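Side-chain contacts in putative methyl-accepting chemotaxis signal transduction protein (Campylobacter jejuni subsp. jejuni serotype O:2, PDB 4XMR), which probably senses amino acids such as isoleucine through a tandem PAS sensory domain and passes the signal across the membrane to steer chemotaxis: residues R41-E44 and K45-N49; V159-P162 and S163-Q167; K192-N196 and P197-H201. All blocks are in the same frame, centred on the assembly; numbering follows the deposited sequence. Where two conformers were deposited one is given.

Interaction 1: residues R41-E44 and K45-N49; sequences RALE and KDIAN
Leu43 and Ile47, one helical turn apart, meet through their outermost methyls: CD1 of Leu43 lies 3.9 Å from CD1 of Ile47, the two side chains slanting across each other. On Leu43 it is the CD1 branch that reaches down the helix, and Leu43 CG follows at 4.0 Å from Ile47 CD1. Ile47 has its CG1 branch anti to the carbonyl carbon (chi1 -64°), which folds that arm back along the helix and lays CG1 3.3 Å from the Leu43 carbonyl O. Leu43 O also accepts Ile47 N at 3.0 Å, so one residue meets that oxygen both with its amide and with its side chain. The i to i+4 ladder continues on both sides: Lys45 N binds Arg41 O, Asp46 N binds Ala42 O, and Ala48 N reaches Glu44 O at 2.9 Å, while Ala48 CB lies 3.4 Å from Glu44 O. Lys45 keeps only CB near the preceding turn, and its fully extended chain carries the amine away. Both acidic side chains find their partners beyond this turn of helix. Glu44 OE2 forms a salt bridge with Lys145, and Asp46 OD2 accepts hydrogen bonds from Tyr72 and from His74 of the second subunit, so a buried carboxylate oxygen is gripped from both chains. This is the last part of helix 9-48, the long N-terminal helix of the sensory domain, and it contributes to the interface between the subunits. Its apolar side, Leu43 and Ile47, packs on Ile68, Leu69 and Tyr72 of helix 58-76 and on Leu157 of strand 152-162; Ile147 of strand 139-149 touches Ile47 and Glu44, while Ala42 and Asp46 face His74 and Tyr71 of the second subunit.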
# COMPACT_ATOMS: atom_id res chain seq x y z
N ARG B 41 5.66 -0.59 14.93
CA ARG B 41 5.77 -1.69 15.90
C ARG B 41 7.04 -2.51 15.69
O ARG B 41 7.69 -2.92 16.65
CB ARG B 41 4.56 -2.61 15.82
CG ARG B 41 3.31 -2.08 16.52
CD ARG B 41 2.25 -3.18 16.63
NE ARG B 41 1.64 -3.43 15.34
CZ ARG B 41 0.54 -2.83 14.92
NH1 ARG B 41 -0.09 -1.96 15.71
NH2 ARG B 41 0.05 -3.10 13.72
N ALA B 42 7.37 -2.78 14.43
CA ALA B 42 8.58 -3.54 14.12
C ALA B 42 9.82 -2.78 14.59
O ALA B 42 10.75 -3.37 15.16
CB ALA B 42 8.66 -3.84 12.63
N LEU B 43 9.84 -1.47 14.34
CA LEU B 43 10.95 -0.63 14.76
C LEU B 43 11.08 -0.64 16.29
O LEU B 43 12.19 -0.81 16.81
CB LEU B 43 10.75 0.79 14.21
CG LEU B 43 11.81 1.82 14.57
CD1 LEU B 43 13.23 1.30 14.36
CD2 LEU B 43 11.58 3.06 13.71
N GLU B 44 9.97 -0.49 17.00
CA GLU B 44 9.99 -0.58 18.46
C GLU B 44 10.63 -1.88 18.93
O GLU B 44 11.45 -1.89 19.85
CB GLU B 44 8.56 -0.49 19.00
CG GLU B 44 8.38 -0.99 20.46
CD GLU B 44 6.92 -1.15 20.86
OE1 GLU B 44 6.12 -1.65 20.04
OE2 GLU B 44 6.58 -0.78 22.00
N LYS B 45 10.24 -2.98 18.31
CA LYS B 45 10.72 -4.30 18.72
C LYS B 45 12.23 -4.42 18.49
O LYS B 45 12.95 -4.95 19.34
CB LYS B 45 9.96 -5.41 18.00
CG LYS B 45 10.28 -6.82 18.46
CD LYS B 45 9.41 -7.84 17.71
CE LYS B 45 9.77 -9.27 18.10
NZ LYS B 45 8.88 -10.26 17.43
N ASP B 46 12.72 -3.91 17.37
CA ASP B 46 14.16 -3.96 17.12
C ASP B 46 14.94 -3.07 18.09
O ASP B 46 16.02 -3.43 18.53
CB ASP B 46 14.46 -3.62 15.66
CG ASP B 46 14.53 -4.86 14.78
OD1 ASP B 46 14.93 -5.94 15.28
OD2 ASP B 46 14.21 -4.75 13.58
N ILE B 47 14.40 -1.91 18.44
CA ILE B 47 15.08 -1.07 19.41
C ILE B 47 15.12 -1.74 20.79
O ILE B 47 16.17 -1.80 21.44
CB ILE B 47 14.44 0.34 19.50
CG1 ILE B 47 14.61 1.06 18.17
CG2 ILE B 47 15.08 1.14 20.65
CD1 ILE B 47 13.79 2.33 18.04
N ALA B 48 13.97 -2.25 21.21
CA ALA B 48 13.87 -2.89 22.52
C ALA B 48 14.65 -4.21 22.60
O ALA B 48 14.91 -4.70 23.69
CB ALA B 48 12.41 -3.10 22.88
N ASN B 49 15.03 -4.76 21.45
CA ASN B 49 15.84 -5.97 21.40
C ASN B 49 17.32 -5.71 21.68
O ASN B 49 18.09 -6.64 21.91
CB ASN B 49 15.69 -6.65 20.03
CG ASN B 49 16.37 -7.99 19.96
OD1 ASN B 49 16.17 -8.84 20.82
ND2 ASN B 49 17.20 -8.17 18.94

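Interaction 2: residues V159-P162 and S163-Q167; sequences VDIP and SEDLQ. With ILE (isoleucine), chain E.
Asp165 folds back over the end of the strand that precedes its helix, against Pro162 and Ile161. Its CB lies 3.3 Å from the Pro162 carbonyl O, the atom that also accepts the Asp165 amide N at 2.9 Å. That donor stands well above the carbonyl plane, 57° out of it, where the strand runs into the helix, their axes 43° apart. CG is placed anti to the carbonyl carbon (chi1 -72°), which directs the carboxylate back toward the strand and across the proline ring. Asp165 OD1 stays 4.1 Å from Pro162 CB. Asp165 OD2 lies 3.7 Å from Pro162 CD and 3.5 Å from Ile161 CG2, the side chains of Ile161 and Asp165 crossing at about a right angle. Next to Ile161 on the strand, Asp160 belongs to the ligand pocket: its OD2 accepts the amino group N of the bound isoleucine at 2.7 Å. Tyr82 and Thr142 bond to its OD1 and Asn80 to OD2, three partners that hold the carboxylate's rotation; of these Tyr82 also lines the pocket. Asp133 and Thr134 are among the other residues that bind the ligand. Strand 152-162 runs between strands 80-84 and 139-149 of the pocket-bearing sheet, with Ile161 packed on Phe32 and Asn36 of helix 9-48; helix 163-171, which continues from it, lays Ser163 and Leu166 against Phe187 of strand 186-189.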
# COMPACT_ATOMS: atom_id res chain seq x y z
N VAL B 159 7.66 8.28 14.10
CA VAL B 159 7.82 8.11 12.66
C VAL B 159 6.93 9.12 11.95
O VAL B 159 5.71 9.13 12.17
CB VAL B 159 7.43 6.67 12.23
CG1 VAL B 159 7.46 6.54 10.71
CG2 VAL B 159 8.34 5.64 12.90
N ASP B 160 7.53 9.99 11.14
CA ASP B 160 6.77 11.01 10.42
C ASP B 160 6.64 10.61 8.96
O ASP B 160 7.65 10.41 8.26
CB ASP B 160 7.46 12.38 10.45
CG ASP B 160 7.58 12.99 11.84
OD1 ASP B 160 6.93 12.51 12.79
OD2 ASP B 160 8.34 13.97 11.96
N ILE B 161 5.40 10.50 8.51
CA ILE B 161 5.10 10.24 7.10
C ILE B 161 4.39 11.49 6.54
O ILE B 161 3.44 11.96 7.14
CB ILE B 161 4.18 8.99 6.95
CG1 ILE B 161 4.74 7.77 7.71
CG2 ILE B 161 3.90 8.71 5.47
CD1 ILE B 161 6.10 7.30 7.24
N PRO B 162 4.87 12.04 5.42
CA PRO B 162 4.19 13.22 4.88
C PRO B 162 2.73 12.93 4.59
O PRO B 162 2.41 11.89 4.00
CB PRO B 162 4.94 13.49 3.57
CG PRO B 162 6.30 12.89 3.78
CD PRO B 162 6.03 11.64 4.59
N SER B 163 1.84 13.82 5.03
CA SER B 163 0.43 13.65 4.73
C SER B 163 0.18 13.68 3.22
O SER B 163 -0.80 13.10 2.74
CB SER B 163 -0.43 14.67 5.49
OG SER B 163 0.04 15.98 5.31
N GLU B 164 1.08 14.31 2.48
CA GLU B 164 1.02 14.31 1.03
C GLU B 164 1.05 12.89 0.44
O GLU B 164 0.50 12.65 -0.63
CB GLU B 164 2.14 15.18 0.45
CG GLU B 164 2.01 15.44 -1.04
CD GLU B 164 3.07 16.39 -1.57
OE1 GLU B 164 3.93 16.83 -0.78
OE2 GLU B 164 3.04 16.69 -2.77
N ASP B 165 1.67 11.95 1.16
CA ASP B 165 1.66 10.57 0.69
C ASP B 165 0.25 10.00 0.66
O ASP B 165 -0.12 9.29 -0.27
CB ASP B 165 2.53 9.67 1.58
CG ASP B 165 4.00 9.91 1.41
OD1 ASP B 165 4.40 10.76 0.59
OD2 ASP B 165 4.76 9.21 2.11
N LEU B 166 -0.55 10.31 1.68
CA LEU B 166 -1.92 9.84 1.70
C LEU B 166 -2.75 10.59 0.66
O LEU B 166 -3.60 10.00 -0.01
CB LEU B 166 -2.50 9.95 3.11
CG LEU B 166 -3.97 9.55 3.20
CD1 LEU B 166 -4.18 8.13 2.65
CD2 LEU B 166 -4.40 9.65 4.65
N GLN B 167 -2.52 11.89 0.50
CA GLN B 167 -3.22 12.64 -0.55
C GLN B 167 -2.95 12.03 -1.91
O GLN B 167 -3.87 11.83 -2.71
CB GLN B 167 -2.81 14.12 -0.58
CG GLN B 167 -2.88 14.80 -1.97
CD GLN B 167 -4.30 14.94 -2.55
OE1 GLN B 167 -5.27 15.09 -1.82
NE2 GLN B 167 -4.40 14.90 -3.87
N ILE E . 7.74 16.01 13.63
CA ILE E . 8.21 16.07 15.00
C ILE E . 7.79 17.41 15.59
O ILE E . 7.66 17.56 16.80
CB ILE E . 9.75 15.87 15.08
CG1 ILE E . 10.16 15.59 16.53
CG2 ILE E . 10.50 17.05 14.49
CD1 ILE E . 11.60 15.12 16.68
OXT ILE E . 7.52 18.36 14.84

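Interaction 3: residues K192-N196 and P197-H201; sequences KELLN and PSIDH
A type I beta turn from Asn196 to Ile199 reverses the chain between a short 3-10 segment and the lead-in to helix 202-211. Ile199 N closes it on Asn196 O at 3.1 Å. The Asn196 side chain adds an Asx turn: CG lies anti to the backbone N (chi1 -163°), which carries OD1 over the start of the turn, where one of its lone pairs takes Ser198 N at 3.1 Å in an almost straight bond (167°). Asn196 CG thereby passes 3.4 Å from Pro197 CD, amide and proline crossing at about a right angle. Ser198 OG lies a long 3.4 Å from Asn196 OD1, a weak contact at most.

The loop follows strand 186-189, an outer strand of the five-stranded sheet, and a histidine ties its two arms together. NE2 of His201 donates to Leu194 O at 3.1 Å, in the carbonyl plane and only 3° out of the plane of the ring. One face of that imidazole takes Ile199 CG2, offset toward the rim, while Phe180 stacks edge-to-face with the ring. Ile199 CG2 also reaches Leu194 CD2 at 4.2 Å, and the CG1 branch of Ile199 lies 3.4 Å from Glu193 O. A water bridges the turn by donating to both Asn196 O and Ile199 O. Asp200 OD1 accepts Ser202 N, capping a backbone N in the turn that leads into helix 202-211.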
# COMPACT_ATOMS: atom_id res chain seq x y z
N LYS B 192 -8.02 17.59 -7.47
CA LYS B 192 -7.20 18.44 -6.61
C LYS B 192 -7.70 19.87 -6.51
O LYS B 192 -7.26 20.62 -5.64
CB LYS B 192 -5.71 18.36 -7.00
CG LYS B 192 -5.07 17.03 -6.60
CD LYS B 192 -3.58 16.95 -6.90
CE LYS B 192 -3.05 15.54 -6.65
NZ LYS B 192 -1.59 15.38 -6.89
N GLU B 193 -8.65 20.25 -7.37
CA GLU B 193 -9.30 21.55 -7.24
C GLU B 193 -10.13 21.67 -5.96
O GLU B 193 -10.32 22.78 -5.44
CB GLU B 193 -10.18 21.84 -8.46
CG GLU B 193 -9.40 22.15 -9.73
CD GLU B 193 -10.19 23.00 -10.72
OE1 GLU B 193 -11.44 23.00 -10.65
OE2 GLU B 193 -9.57 23.69 -11.55
N LEU B 194 -10.63 20.55 -5.46
CA LEU B 194 -11.41 20.55 -4.22
C LEU B 194 -10.58 20.98 -3.01
O LEU B 194 -11.13 21.28 -1.96
CB LEU B 194 -12.03 19.17 -3.95
CG LEU B 194 -13.12 18.73 -4.92
CD1 LEU B 194 -13.78 17.45 -4.40
CD2 LEU B 194 -14.16 19.82 -5.16
N LEU B 195 -9.26 21.00 -3.17
CA LEU B 195 -8.38 21.36 -2.07
C LEU B 195 -8.27 22.87 -1.88
O LEU B 195 -7.83 23.34 -0.83
CB LEU B 195 -6.99 20.77 -2.28
CG LEU B 195 -6.92 19.24 -2.28
CD1 LEU B 195 -5.50 18.77 -2.55
CD2 LEU B 195 -7.43 18.67 -0.96
N ASN B 196 -8.65 23.61 -2.90
CA ASN B 196 -8.56 25.06 -2.83
C ASN B 196 -9.50 25.61 -1.77
O ASN B 196 -10.67 25.22 -1.71
CB ASN B 196 -8.86 25.68 -4.19
CG ASN B 196 -8.38 27.11 -4.29
OD1 ASN B 196 -8.98 28.03 -3.72
ND2 ASN B 196 -7.29 27.32 -5.03
N PRO B 197 -9.00 26.51 -0.92
CA PRO B 197 -9.76 27.07 0.21
C PRO B 197 -11.06 27.76 -0.21
O PRO B 197 -11.96 27.89 0.62
CB PRO B 197 -8.80 28.11 0.78
CG PRO B 197 -7.45 27.64 0.39
CD PRO B 197 -7.62 27.01 -0.95
N SER B 198 -11.16 28.18 -1.47
CA SER B 198 -12.35 28.89 -1.94
C SER B 198 -13.55 27.97 -2.20
O SER B 198 -14.67 28.45 -2.42
CB SER B 198 -12.02 29.70 -3.19
OG SER B 198 -10.99 30.65 -2.93
N ILE B 199 -13.33 26.66 -2.17
CA ILE B 199 -14.41 25.69 -2.36
C ILE B 199 -15.24 25.58 -1.09
O ILE B 199 -14.69 25.38 0.00
CB ILE B 199 -13.86 24.29 -2.73
CG1 ILE B 199 -12.99 24.36 -3.98
CG2 ILE B 199 -15.01 23.30 -2.92
CD1 ILE B 199 -13.75 24.76 -5.23
N ASP B 200 -16.55 25.70 -1.23
CA ASP B 200 -17.47 25.62 -0.10
C ASP B 200 -17.91 24.18 0.16
O ASP B 200 -18.71 23.62 -0.60
CB ASP B 200 -18.69 26.51 -0.35
CG ASP B 200 -19.65 26.54 0.82
OD1 ASP B 200 -19.27 26.10 1.92
OD2 ASP B 200 -20.79 27.03 0.63
N HIS B 201 -17.41 23.60 1.24
CA HIS B 201 -17.75 22.23 1.59
C HIS B 201 -18.90 22.10 2.59
O HIS B 201 -19.27 20.99 2.96
CB HIS B 201 -16.52 21.50 2.11
CG HIS B 201 -15.46 21.30 1.07
ND1 HIS B 201 -15.61 20.41 0.03
CD2 HIS B 201 -14.25 21.89 0.91
CE1 HIS B 201 -14.52 20.45 -0.73
NE2 HIS B 201 -13.69 21.34 -0.22
O HOH W 1 -12.14 24.11 0.57

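The three contacts follow one another along the chain without overlap. Interaction 1 ends the long helix 9-48, interaction 2 joins strand 152-162 to helix 163-171, and interaction 3 shapes the loop between strand 186-189 and helix 202-211. Interactions 1 and 2 have centres about 22 Å apart yet touch, Leu43 packing on Val159, which brings the helix against the six-stranded, isoleucine-binding sheet. Interactions 2 and 3, with centres about 20 Å apart, meet where Gln167 packs on Lys192 and Leu195. Interactions 1 and 3, with centres about 41 Å apart, lie on opposite sides of the chain's centre. Interaction 2 thus links the ligand-binding module to the second sheet, consistent with a tandem PAS layout.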